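Side-chain contacts in periplasmic binding protein (Thermotoga lettingae TMO, PDB 4RY8), which binds 5-methylthioribose and probably delivers it to a membrane transporter as the solute-binding component of that system: residues 84-89 with 104-109; 99-104 with 109-114; 127-132 with 165-170; 131-136 with 198-203. One frame throughout, in Å; residues are numbered along the deposited sequence.

Contact 1. Residues 84-89 with 104-109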
loop_
_atom_site.group_PDB
_atom_site.type_symbol
_atom_site.label_atom_id
_atom_site.label_comp_id
_atom_site.label_asym_id
_atom_site.label_seq_id
_atom_site.Cartn_x
_atom_site.Cartn_y
_atom_site.Cartn_z
ATOM N N PRO C 84 -3.218 7.765 27.840
ATOM C CA PRO C 84 -2.615 8.644 28.877
ATOM C C PRO C 84 -2.587 10.143 28.466
ATOM O O PRO C 84 -2.806 11.018 29.270
ATOM C CB PRO C 84 -1.195 8.091 29.015
ATOM C CG PRO C 84 -1.294 6.681 28.530
ATOM C CD PRO C 84 -2.350 6.642 27.461
ATOM N N LEU C 85 -2.357 10.414 27.201
ATOM C CA LEU C 85 -2.094 11.785 26.737
ATOM C C LEU C 85 -3.313 12.653 26.335
ATOM O O LEU C 85 -3.206 13.889 26.297
ATOM C CB LEU C 85 -1.121 11.718 25.567
ATOM C CG LEU C 85 0.236 11.046 25.805
ATOM C CD1 LEU C 85 1.152 11.226 24.602
ATOM C CD2 LEU C 85 0.913 11.580 27.049
ATOM N N MET C 86 -4.456 12.025 26.063
ATOM C CA MET C 86 -5.610 12.707 25.452
ATOM C C MET C 86 -6.057 13.950 26.221
ATOM O O MET C 86 -6.327 14.960 25.586
ATOM C CB MET C 86 -6.815 11.745 25.276
ATOM C CG MET C 86 -7.579 11.816 23.952
ATOM S SD MET C 86 -6.616 12.117 22.447
ATOM C CE MET C 86 -6.928 13.870 22.331
ATOM N N PRO C 87 -6.140 13.877 27.569
ATOM C CA PRO C 87 -6.613 15.040 28.347
ATOM C C PRO C 87 -5.631 16.221 28.378
ATOM O O PRO C 87 -6.045 17.379 28.404
ATOM C CB PRO C 87 -6.825 14.463 29.768
ATOM C CG PRO C 87 -6.894 12.982 29.596
ATOM C CD PRO C 87 -6.010 12.675 28.420
ATOM N N LYS C 88 -4.342 15.925 28.407
ATOM C CA LYS C 88 -3.315 16.947 28.268
ATOM C C LYS C 88 -3.411 17.635 26.893
ATOM O O LYS C 88 -3.308 18.849 26.822
ATOM C CB LYS C 88 -1.920 16.344 28.467
ATOM C CG LYS C 88 -1.667 15.844 29.885
ATOM C CD LYS C 88 -1.464 17.009 30.843
ATOM C CE LYS C 88 -2.418 16.961 32.026
ATOM N NZ LYS C 88 -2.760 18.353 32.443
ATOM N N ILE C 89 -3.666 16.858 25.841
ATOM C CA ILE C 89 -3.841 17.399 24.484
ATOM C C ILE C 89 -5.078 18.298 24.427
ATOM O O ILE C 89 -5.006 19.414 23.914
ATOM C CB ILE C 89 -3.902 16.283 23.408
ATOM C CG1 ILE C 89 -2.528 15.672 23.188
ATOM C CG2 ILE C 89 -4.341 16.812 22.052
ATOM C CD1 ILE C 89 -2.552 14.370 22.414
ATOM N N LEU C 104 1.159 9.605 16.515
ATOM C CA LEU C 104 0.090 9.409 17.555
ATOM C C LEU C 104 -1.231 9.772 16.942
ATOM O O LEU C 104 -1.405 10.907 16.445
ATOM C CB LEU C 104 0.345 10.349 18.732
ATOM C CG LEU C 104 -0.722 10.330 19.856
ATOM C CD1 LEU C 104 -0.582 8.984 20.489
ATOM C CD2 LEU C 104 -0.486 11.434 20.851
ATOM N N VAL C 105 -2.195 8.862 17.054
ATOM C CA VAL C 105 -3.497 9.018 16.449
ATOM C C VAL C 105 -4.387 9.811 17.398
ATOM O O VAL C 105 -4.576 9.411 18.528
ATOM C CB VAL C 105 -4.120 7.630 16.184
ATOM C CG1 VAL C 105 -5.588 7.749 15.774
ATOM C CG2 VAL C 105 -3.293 6.882 15.155
ATOM N N VAL C 106 -4.920 10.952 16.974
ATOM C CA VAL C 106 -5.837 11.706 17.878
ATOM C C VAL C 106 -7.172 12.063 17.232
ATOM O O VAL C 106 -7.232 12.637 16.134
ATOM C CB VAL C 106 -5.128 12.941 18.517
ATOM C CG1 VAL C 106 -4.161 13.554 17.547
ATOM C CG2 VAL C 106 -6.110 13.996 19.013
ATOM N N ASP C 107 -8.246 11.735 17.958
ATOM C CA ASP C 107 -9.626 11.984 17.545
ATOM C C ASP C 107 -10.013 13.443 17.761
ATOM O O ASP C 107 -10.884 13.739 18.551
ATOM C CB ASP C 107 -10.588 11.074 18.357
ATOM C CG ASP C 107 -12.068 11.227 17.955
ATOM O OD1 ASP C 107 -12.374 11.728 16.860
ATOM O OD2 ASP C 107 -12.939 10.820 18.747
ATOM N N ASP C 108 -9.380 14.357 17.038
ATOM C CA ASP C 108 -9.732 15.769 17.148
ATOM C C ASP C 108 -9.261 16.431 15.876
ATOM O O ASP C 108 -8.084 16.345 15.568
ATOM C CB ASP C 108 -9.033 16.409 18.358
ATOM C CG ASP C 108 -9.542 17.804 18.651
ATOM O OD1 ASP C 108 -9.469 18.674 17.754
ATOM O OD2 ASP C 108 -10.011 18.026 19.788
ATOM N N ASN C 109 -10.173 17.081 15.156
ATOM C CA ASN C 109 -9.892 17.676 13.835
ATOM C C ASN C 109 -8.938 18.871 13.852
ATOM O O ASN C 109 -8.442 19.278 12.792
ATOM C CB ASN C 109 -11.223 18.032 13.121
ATOM C CG ASN C 109 -11.032 18.748 11.771
ATOM O OD1 ASN C 109 -11.499 19.879 11.594
ATOM N ND2 ASN C 109 -10.385 18.084 10.807
#
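Met86 on helix 82-94 faces Val106 in the loop between strands 98-102 and 113-115, and their CA atoms, 7.6 Å apart, mark the closest backbone approach. Three apolar pairs join the segments. The Met86 chain bends at chi2 (37°) and again at chi3 (-99°), which carries its methyl group to the loop. There CE lies 3.4 Å from Val106 CG2, tighter than a usual carbon-carbon contact, and the two side chains cross obliquely. Met86 SD follows at 3.9 Å from the same CG2. The second centre is Leu104, whose CD2 serves two partners on the helix. Ile89 meets it tip to tip, with CD1 3.9 Å from Leu104 CD2. Leu85 comes in at a slant, and its CD1 is 4.1 Å from Leu104 CD2. Leu85, Ile89 and Leu104 all also touch Ile77 of strand 74-78, so the cluster extends to the central sheet. Further along the loop, Asp108 forms salt bridges with Lys90 and Arg110. The contact is thus an apolar junction between a helix and a loop of one alpha/beta lobe. Its cohesion comes from dispersion between largely buried apolar groups, while charged pairs lie beside it.

Contact 2. Residues 99-104 with 109-114. With SR1 (5-S-methyl-5-thio-alpha-D-ribofuranose), chain G.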
loop_
_atom_site.group_PDB
_atom_site.type_symbol
_atom_site.label_atom_id
_atom_site.label_comp_id
_atom_site.label_asym_id
_atom_site.label_seq_id
_atom_site.Cartn_x
_atom_site.Cartn_y
_atom_site.Cartn_z
ATOM N N VAL C 99 -1.394 22.075 18.473
ATOM C CA VAL C 99 -0.813 20.734 18.627
ATOM C C VAL C 99 -0.737 20.015 17.315
ATOM O O VAL C 99 -1.688 20.026 16.548
ATOM C CB VAL C 99 -1.663 19.890 19.592
ATOM C CG1 VAL C 99 -1.040 18.518 19.767
ATOM C CG2 VAL C 99 -1.798 20.611 20.919
ATOM N N VAL C 100 0.359 19.330 17.071
ATOM C CA VAL C 100 0.469 18.460 15.928
ATOM C C VAL C 100 1.133 17.235 16.447
ATOM O O VAL C 100 1.903 17.339 17.392
ATOM C CB VAL C 100 1.338 19.105 14.799
ATOM C CG1 VAL C 100 2.632 19.671 15.349
ATOM C CG2 VAL C 100 1.652 18.101 13.679
ATOM N N THR C 101 0.863 16.072 15.871
ATOM C CA THR C 101 1.537 14.877 16.297
ATOM C C THR C 101 2.320 14.206 15.207
ATOM O O THR C 101 2.075 14.399 13.992
ATOM C CB THR C 101 0.589 13.831 16.911
ATOM O OG1 THR C 101 -0.186 13.249 15.876
ATOM C CG2 THR C 101 -0.330 14.464 17.913
ATOM N N PHE C 102 3.310 13.452 15.658
ATOM C CA PHE C 102 4.052 12.528 14.836
ATOM C C PHE C 102 3.825 11.213 15.500
ATOM O O PHE C 102 4.152 11.065 16.676
ATOM C CB PHE C 102 5.548 12.843 14.789
ATOM C CG PHE C 102 6.351 11.799 14.040
ATOM C CD1 PHE C 102 5.975 11.401 12.761
ATOM C CD2 PHE C 102 7.448 11.201 14.612
ATOM C CE1 PHE C 102 6.673 10.424 12.092
ATOM C CE2 PHE C 102 8.170 10.212 13.939
ATOM C CZ PHE C 102 7.767 9.824 12.682
ATOM N N ASP C 103 3.262 10.263 14.777
ATOM C CA ASP C 103 3.130 8.906 15.295
ATOM C C ASP C 103 2.236 8.810 16.505
ATOM O O ASP C 103 2.484 8.003 17.411
ATOM C CB ASP C 103 4.490 8.264 15.595
ATOM C CG ASP C 103 5.179 7.691 14.348
ATOM O OD1 ASP C 103 4.560 7.617 13.279
ATOM O OD2 ASP C 103 6.342 7.250 14.474
ATOM N N LEU C 104 1.159 9.605 16.515
ATOM C CA LEU C 104 0.090 9.409 17.555
ATOM C C LEU C 104 -1.231 9.772 16.942
ATOM O O LEU C 104 -1.405 10.907 16.445
ATOM C CB LEU C 104 0.345 10.349 18.732
ATOM C CG LEU C 104 -0.722 10.330 19.856
ATOM C CD1 LEU C 104 -0.582 8.984 20.489
ATOM C CD2 LEU C 104 -0.486 11.434 20.851
ATOM N N ASN C 109 -10.173 17.081 15.156
ATOM C CA ASN C 109 -9.892 17.676 13.835
ATOM C C ASN C 109 -8.938 18.871 13.852
ATOM O O ASN C 109 -8.442 19.278 12.792
ATOM C CB ASN C 109 -11.223 18.032 13.121
ATOM C CG ASN C 109 -11.032 18.748 11.771
ATOM O OD1 ASN C 109 -11.499 19.879 11.594
ATOM N ND2 ASN C 109 -10.385 18.084 10.807
ATOM N N ARG C 110 -8.645 19.407 15.037
ATOM C CA ARG C 110 -7.692 20.518 15.184
ATOM C C ARG C 110 -6.216 20.097 15.106
ATOM O O ARG C 110 -5.343 20.946 14.892
ATOM C CB ARG C 110 -7.931 21.240 16.505
ATOM C CG ARG C 110 -9.228 22.034 16.551
ATOM C CD ARG C 110 -9.487 22.595 17.947
ATOM N NE ARG C 110 -9.751 21.530 18.899
ATOM C CZ ARG C 110 -10.074 21.706 20.178
ATOM N NH1 ARG C 110 -10.160 22.926 20.704
ATOM N NH2 ARG C 110 -10.296 20.640 20.936
ATOM N N VAL C 111 -5.961 18.794 15.255
ATOM C CA VAL C 111 -4.604 18.239 15.361
ATOM C C VAL C 111 -4.205 17.446 14.153
ATOM O O VAL C 111 -4.589 16.289 14.016
ATOM C CB VAL C 111 -4.537 17.262 16.541
ATOM C CG1 VAL C 111 -3.137 16.690 16.707
ATOM C CG2 VAL C 111 -5.022 17.973 17.794
ATOM N N PRO C 112 -3.379 18.037 13.292
ATOM C CA PRO C 112 -2.826 17.260 12.238
ATOM C C PRO C 112 -1.967 16.145 12.762
ATOM O O PRO C 112 -1.278 16.302 13.795
ATOM C CB PRO C 112 -1.980 18.262 11.430
ATOM C CG PRO C 112 -2.305 19.595 11.963
ATOM C CD PRO C 112 -2.887 19.420 13.310
ATOM N N GLU C 113 -2.026 15.024 12.050
ATOM C CA GLU C 113 -1.237 13.870 12.320
ATOM C C GLU C 113 -0.226 13.615 11.181
ATOM O O GLU C 113 -0.600 13.328 10.040
ATOM C CB GLU C 113 -2.129 12.657 12.494
ATOM C CG GLU C 113 -3.096 12.729 13.644
ATOM C CD GLU C 113 -4.030 11.531 13.657
ATOM O OE1 GLU C 113 -3.640 10.442 13.146
ATOM O OE2 GLU C 113 -5.165 11.648 14.186
ATOM N N ILE C 114 1.054 13.722 11.526
ATOM C CA ILE C 114 2.177 13.343 10.644
ATOM C C ILE C 114 2.502 11.861 10.826
ATOM O O ILE C 114 2.633 11.371 11.951
ATOM C CB ILE C 114 3.433 14.213 10.919
ATOM C CG1 ILE C 114 3.086 15.700 10.752
ATOM C CG2 ILE C 114 4.549 13.830 9.965
ATOM C CD1 ILE C 114 4.148 16.689 11.207
HETATM C CS SR1 G . 9.508 2.566 18.883
HETATM S S SR1 G . 8.541 3.160 17.514
HETATM C C5 SR1 G . 9.909 3.102 16.330
HETATM C C4 SR1 G . 9.465 3.571 14.947
HETATM O O4 SR1 G . 8.972 4.860 15.110
HETATM C C1 SR1 G . 9.402 5.730 14.044
HETATM O O1 SR1 G . 8.266 6.130 13.355
HETATM C C2 SR1 G . 10.343 4.973 13.121
HETATM O O2 SR1 G . 9.886 4.711 11.766
HETATM C C3 SR1 G . 10.563 3.689 13.896
HETATM O O3 SR1 G . 10.549 2.567 13.023
HETATM O O HOH W 1 -3.751 22.564 16.766
HETATM O O HOH W 2 0.633 11.412 14.061
#
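Ile114 packs against Val100 and Phe102 on one face of a parallel strand pair. Its CD1 lies 3.8 Å from Val100 CG2. The Ile114 and Phe102 side chains cross at about a right angle, with Ile114 CG2 4.0 Å from Phe102 CD1. Helix 255-270 covers this face through Leu261, Ala262 and Ala265. On the other face, Thr101 CG2 meets Val111 CG1 at 3.8 Å, and Glu113 runs alongside Thr101. Three backbone bonds zip the strands together. Thr101 N donates to Pro112 O, Ile114 N to Thr101 O, and Asp103 N to Ile114 O at 3.1 Å. The last ties down the start of the loop, just past the strand end. For Thr101, chi1 of 73° sets OG1 between the backbone N and the carbonyl carbon, from where it donates to Leu104 O at 2.7 Å, in the carbonyl plane and on a lone pair. A water bridges Thr101 OG1, Leu104 N and Ile114 O, which joins the loop to both strands. Glu113 has its charged partners elsewhere, in Lys277 and in Arg163 of the second subunit. At the ligand end, Asp103 CG sits 3.7 Å above the centre of the Phe102 ring. Asp103 OD2 takes a very short bond from O1 of the bound sugar, 2.5 Å. His79, Gln116, Arg153 and Asp231 bind the sugar as well, in the cleft between the two lobes of this periplasmic sugar-binding-protein fold. Apolar packing on one face and the backbone bonds thus hold the strand ends in register, and the carboxylate carried just beyond them grips the anomeric hydroxyl.

Contact 3. Residues 127-132 with 165-170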
loop_
_atom_site.group_PDB
_atom_site.type_symbol
_atom_site.label_atom_id
_atom_site.label_comp_id
_atom_site.label_asym_id
_atom_site.label_seq_id
_atom_site.Cartn_x
_atom_site.Cartn_y
_atom_site.Cartn_z
ATOM N N LYS C 127 5.140 -7.654 1.889
ATOM C CA LYS C 127 5.025 -8.181 0.514
ATOM C C LYS C 127 6.388 -8.451 -0.130
ATOM O O LYS C 127 6.516 -9.426 -0.851
ATOM C CB LYS C 127 4.285 -7.228 -0.425
ATOM C CG LYS C 127 4.597 -7.541 -1.901
ATOM C CD LYS C 127 3.887 -6.659 -2.882
ATOM C CE LYS C 127 4.631 -5.397 -3.174
ATOM N NZ LYS C 127 3.757 -4.419 -3.870
ATOM N N GLN C 128 7.386 -7.611 0.151
ATOM C CA GLN C 128 8.732 -7.791 -0.451
ATOM C C GLN C 128 9.315 -9.127 0.052
ATOM O O GLN C 128 9.853 -9.909 -0.702
ATOM C CB GLN C 128 9.630 -6.647 -0.040
ATOM C CG GLN C 128 11.009 -6.665 -0.657
ATOM C CD GLN C 128 10.948 -6.217 -2.068
ATOM O OE1 GLN C 128 9.856 -6.015 -2.607
ATOM N NE2 GLN C 128 12.108 -6.024 -2.676
ATOM N N LEU C 129 9.136 -9.410 1.349
ATOM C CA LEU C 129 9.571 -10.662 1.888
ATOM C C LEU C 129 8.799 -11.814 1.181
ATOM O O LEU C 129 9.395 -12.813 0.787
ATOM C CB LEU C 129 9.347 -10.689 3.427
ATOM C CG LEU C 129 9.833 -11.931 4.192
ATOM C CD1 LEU C 129 9.892 -11.643 5.680
ATOM C CD2 LEU C 129 8.941 -13.128 3.962
ATOM N N ALA C 130 7.478 -11.692 1.069
ATOM C CA ALA C 130 6.619 -12.750 0.529
ATOM C C ALA C 130 6.982 -13.129 -0.862
ATOM O O ALA C 130 7.200 -14.268 -1.156
ATOM C CB ALA C 130 5.168 -12.302 0.590
ATOM N N VAL C 131 7.064 -12.130 -1.714
ATOM C CA VAL C 131 7.498 -12.303 -3.079
ATOM C C VAL C 131 8.962 -12.853 -3.228
ATOM O O VAL C 131 9.222 -13.718 -4.081
ATOM C CB VAL C 131 7.308 -10.959 -3.838
ATOM C CG1 VAL C 131 7.965 -10.994 -5.212
ATOM C CG2 VAL C 131 5.831 -10.661 -3.951
ATOM N N ASP C 132 9.917 -12.337 -2.465
ATOM C CA ASP C 132 11.258 -12.874 -2.522
ATOM C C ASP C 132 11.328 -14.332 -2.198
ATOM O O ASP C 132 12.175 -15.035 -2.713
ATOM C CB ASP C 132 12.177 -12.130 -1.555
ATOM C CG ASP C 132 12.709 -10.827 -2.138
ATOM O OD1 ASP C 132 12.272 -10.444 -3.248
ATOM O OD2 ASP C 132 13.561 -10.206 -1.464
ATOM N N PRO C 165 -0.299 -17.923 2.606
ATOM C CA PRO C 165 -0.323 -18.758 3.814
ATOM C C PRO C 165 0.880 -19.676 4.005
ATOM O O PRO C 165 0.995 -20.314 5.066
ATOM C CB PRO C 165 -1.634 -19.552 3.679
ATOM C CG PRO C 165 -1.912 -19.563 2.222
ATOM C CD PRO C 165 -1.334 -18.303 1.637
ATOM N N GLY C 166 1.781 -19.732 3.024
ATOM C CA GLY C 166 3.066 -20.317 3.245
ATOM C C GLY C 166 4.083 -19.426 3.954
ATOM O O GLY C 166 5.140 -19.897 4.312
ATOM N N ILE C 167 3.775 -18.144 4.157
ATOM C CA ILE C 167 4.638 -17.227 4.883
ATOM C C ILE C 167 4.235 -17.365 6.336
ATOM O O ILE C 167 3.140 -16.922 6.726
ATOM C CB ILE C 167 4.459 -15.787 4.392
ATOM C CG1 ILE C 167 4.820 -15.708 2.914
ATOM C CG2 ILE C 167 5.365 -14.827 5.158
ATOM C CD1 ILE C 167 6.294 -15.871 2.624
ATOM N N LYS C 168 5.077 -18.043 7.122
ATOM C CA LYS C 168 4.652 -18.475 8.468
ATOM C C LYS C 168 5.386 -17.658 9.525
ATOM O O LYS C 168 6.571 -17.427 9.402
ATOM C CB LYS C 168 4.984 -19.949 8.740
ATOM C CG LYS C 168 4.423 -20.961 7.763
ATOM C CD LYS C 168 2.955 -21.211 8.007
ATOM C CE LYS C 168 2.387 -22.177 6.972
ATOM N NZ LYS C 168 2.871 -23.570 7.157
ATOM N N GLU C 169 4.687 -17.244 10.583
ATOM C CA GLU C 169 5.354 -16.610 11.696
ATOM C C GLU C 169 5.772 -17.753 12.600
ATOM O O GLU C 169 4.936 -18.486 13.062
ATOM C CB GLU C 169 4.416 -15.648 12.435
ATOM C CG GLU C 169 5.083 -14.932 13.610
ATOM C CD GLU C 169 4.237 -13.836 14.237
ATOM O OE1 GLU C 169 3.596 -13.001 13.544
ATOM O OE2 GLU C 169 4.254 -13.779 15.468
ATOM N N VAL C 170 7.063 -17.937 12.813
ATOM C CA VAL C 170 7.527 -18.991 13.716
ATOM C C VAL C 170 8.001 -18.449 15.074
ATOM O O VAL C 170 8.166 -19.227 16.015
ATOM C CB VAL C 170 8.642 -19.847 13.089
ATOM C CG1 VAL C 170 8.189 -20.437 11.761
ATOM C CG2 VAL C 170 9.918 -19.039 12.929
#
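Ile167 and Leu129 run antiparallel alongside one another, the first from strand 167-173 and the second from helix 118-132. Both point from their backbones toward the opposing segment. Leu129 CD2 does the touching on the helix side. It lies 4.0 Å from Ile167 CD1 and 4.1 Å from Ile167 CG2, so this one methyl meets both branches of the isoleucine. In Ile167, chi1 of -61° turns CG1 away from the carbonyl carbon, and chi2 of -70° bends CD1 back over Ala130. The result is a close approach to the helix backbone, with Ile167 CD1 3.8 Å from Ala130 CA. Ala130 CB meets the shaft of the same chain, 4.1 Å from Ile167 CG1. With only a methyl group on Ala130, its CA and that of Ile167 are 6.6 Å apart. Around this contact, Ile167 also touches Ala137 and Val139 of strand 137-142, and Leu129 reaches Tyr228 of strand 226-230. Here an edge strand of the second lobe's sheet rests on the last turns of a helix that lies against that sheet. All three touching residues are buried and purely aliphatic at their meeting points. The contact is therefore held by van der Waals forces between buried aliphatic groups, with no polar bond between the segments.

Contact 4. Residues 131-136 with 198-203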
loop_
_atom_site.group_PDB
_atom_site.type_symbol
_atom_site.label_atom_id
_atom_site.label_comp_id
_atom_site.label_asym_id
_atom_site.label_seq_id
_atom_site.Cartn_x
_atom_site.Cartn_y
_atom_site.Cartn_z
ATOM N N VAL C 131 7.064 -12.130 -1.714
ATOM C CA VAL C 131 7.498 -12.303 -3.079
ATOM C C VAL C 131 8.962 -12.853 -3.228
ATOM O O VAL C 131 9.222 -13.718 -4.081
ATOM C CB VAL C 131 7.308 -10.959 -3.838
ATOM C CG1 VAL C 131 7.965 -10.994 -5.212
ATOM C CG2 VAL C 131 5.831 -10.661 -3.951
ATOM N N ASP C 132 9.917 -12.337 -2.465
ATOM C CA ASP C 132 11.258 -12.874 -2.522
ATOM C C ASP C 132 11.328 -14.332 -2.198
ATOM O O ASP C 132 12.175 -15.035 -2.713
ATOM C CB ASP C 132 12.177 -12.130 -1.555
ATOM C CG ASP C 132 12.709 -10.827 -2.138
ATOM O OD1 ASP C 132 12.272 -10.444 -3.248
ATOM O OD2 ASP C 132 13.561 -10.206 -1.464
ATOM N N PHE C 133 10.465 -14.797 -1.302
ATOM C CA PHE C 133 10.406 -16.198 -0.965
ATOM C C PHE C 133 9.341 -16.996 -1.750
ATOM O O PHE C 133 9.053 -18.143 -1.395
ATOM C CB PHE C 133 10.160 -16.304 0.568
ATOM C CG PHE C 133 11.397 -16.112 1.377
ATOM C CD1 PHE C 133 11.827 -14.843 1.722
ATOM C CD2 PHE C 133 12.160 -17.217 1.784
ATOM C CE1 PHE C 133 12.974 -14.665 2.468
ATOM C CE2 PHE C 133 13.292 -17.050 2.529
ATOM C CZ PHE C 133 13.715 -15.772 2.865
ATOM N N ALA C 134 8.778 -16.433 -2.828
ATOM C CA ALA C 134 7.674 -17.088 -3.563
ATOM C C ALA C 134 6.604 -17.634 -2.613
ATOM O O ALA C 134 6.099 -18.709 -2.844
ATOM C CB ALA C 134 8.149 -18.213 -4.463
ATOM N N GLY C 135 6.282 -16.878 -1.566
ATOM C CA GLY C 135 5.202 -17.210 -0.617
ATOM C C GLY C 135 5.430 -18.353 0.353
ATOM O O GLY C 135 4.475 -18.750 1.047
ATOM N N ASN C 136 6.655 -18.892 0.410
ATOM C CA ASN C 136 7.061 -19.864 1.445
ATOM C C ASN C 136 8.302 -19.418 2.254
ATOM O O ASN C 136 9.417 -19.304 1.710
ATOM C CB ASN C 136 7.360 -21.223 0.806
ATOM C CG ASN C 136 6.134 -21.858 0.195
ATOM O OD1 ASN C 136 5.189 -22.244 0.894
ATOM N ND2 ASN C 136 6.122 -21.937 -1.114
ATOM N N ALA C 198 13.809 -21.352 10.937
ATOM C CA ALA C 198 13.520 -19.990 10.552
ATOM C C ALA C 198 14.537 -19.590 9.481
ATOM O O ALA C 198 15.696 -19.963 9.580
ATOM C CB ALA C 198 13.580 -19.068 11.761
ATOM N N ASN C 199 14.091 -18.900 8.431
ATOM C CA ASN C 199 15.014 -18.436 7.369
ATOM C C ASN C 199 14.778 -16.975 6.917
ATOM O O ASN C 199 15.388 -16.498 5.966
ATOM C CB ASN C 199 14.941 -19.371 6.152
ATOM C CG ASN C 199 13.537 -19.456 5.550
ATOM O OD1 ASN C 199 12.570 -18.897 6.078
ATOM N ND2 ASN C 199 13.410 -20.206 4.485
ATOM N N ALA C 200 13.898 -16.250 7.598
ATOM C CA ALA C 200 13.748 -14.820 7.302
ATOM C C ALA C 200 13.477 -14.054 8.561
ATOM O O ALA C 200 12.915 -14.593 9.504
ATOM C CB ALA C 200 12.629 -14.584 6.302
ATOM N N VAL C 201 13.859 -12.780 8.551
ATOM C CA VAL C 201 13.520 -11.840 9.620
ATOM C C VAL C 201 12.786 -10.628 9.052
ATOM O O VAL C 201 13.191 -10.022 8.071
ATOM C CB VAL C 201 14.776 -11.347 10.371
ATOM C CG1 VAL C 201 14.399 -10.323 11.457
ATOM C CG2 VAL C 201 15.553 -12.523 10.909
ATOM N N LEU C 202 11.710 -10.266 9.723
ATOM C CA LEU C 202 10.962 -9.077 9.422
ATOM C C LEU C 202 10.929 -8.240 10.698
ATOM O O LEU C 202 10.319 -8.595 11.716
ATOM C CB LEU C 202 9.568 -9.443 8.942
ATOM C CG LEU C 202 8.626 -8.293 8.672
ATOM C CD1 LEU C 202 9.111 -7.509 7.456
ATOM C CD2 LEU C 202 7.202 -8.833 8.473
ATOM N N ALA C 203 11.582 -7.112 10.638
ATOM C CA ALA C 203 11.843 -6.253 11.792
ATOM C C ALA C 203 11.311 -4.880 11.499
ATOM O O ALA C 203 11.765 -4.191 10.576
ATOM C CB ALA C 203 13.323 -6.181 12.076
HETATM O O HOH W 3 11.196 -21.180 2.644
#
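Phe133 reaches from the end of helix 118-132 to the start of strand 200-203, just where a Schellman motif closes the helix in this alpha/beta lobe. Ala134 is the C-prime residue of that motif, with positive phi. From CB, which points toward the strand, chi1 of -80° swings CG away from the carbonyl carbon. The ring then extends to Asn199 and Ala200, at the start of strand 200-203, and its outer atoms make the contact. Phe133 CE1 lies 3.9 Å from Ala200 CB. CE2, the other ring carbon next to CZ, meets the Asn199 amide, 3.7 Å from ND2. Ring and amide planes are 52° apart, and the two side chains pass alongside each other head to tail. CZ, at the tip, has two neighbours: Ala200 CB at 3.8 Å and the backbone oxygen Asn199 O at 3.6 Å. Lys226 and Tyr228 of strand 226-230 also touch the phenyl group. The Asn199 amide is held in place by polar partners. Its OD1 accepts from Asn138 N on the neighbouring strand, which fixes the end of the side chain beside the ring. Behind the phenylalanine, a type I' turn from Phe133 to Asn136 leads into strand 137-142. A water links the turn to the residue before strand 200-203: it accepts from Asn199 ND2 at 3.0 Å and donates to Asn136 O at 2.7 Å.

How the contacts relate
From the N terminus, contact 1 opens on helix 82-94 and closes in the loop after strand 98-102. Contact 2 opens before that closure and ends on strand 113-115, so the two cross. They share Leu104 and Asn109, and Val106 N probably donates to Glu113 OE2. Together they tie helix, strand and loop into the sheet of one lobe. The chain then enters helix 118-132 in the other lobe. Contacts 3 and 4 start from overlapping pieces at the end of that helix. Contact 3 closes first, on strand 167-173, and contact 4 later, at strand 200-203. Their centres are 5 Å apart, whereas those of contacts 2 and 4 are 34 Å apart.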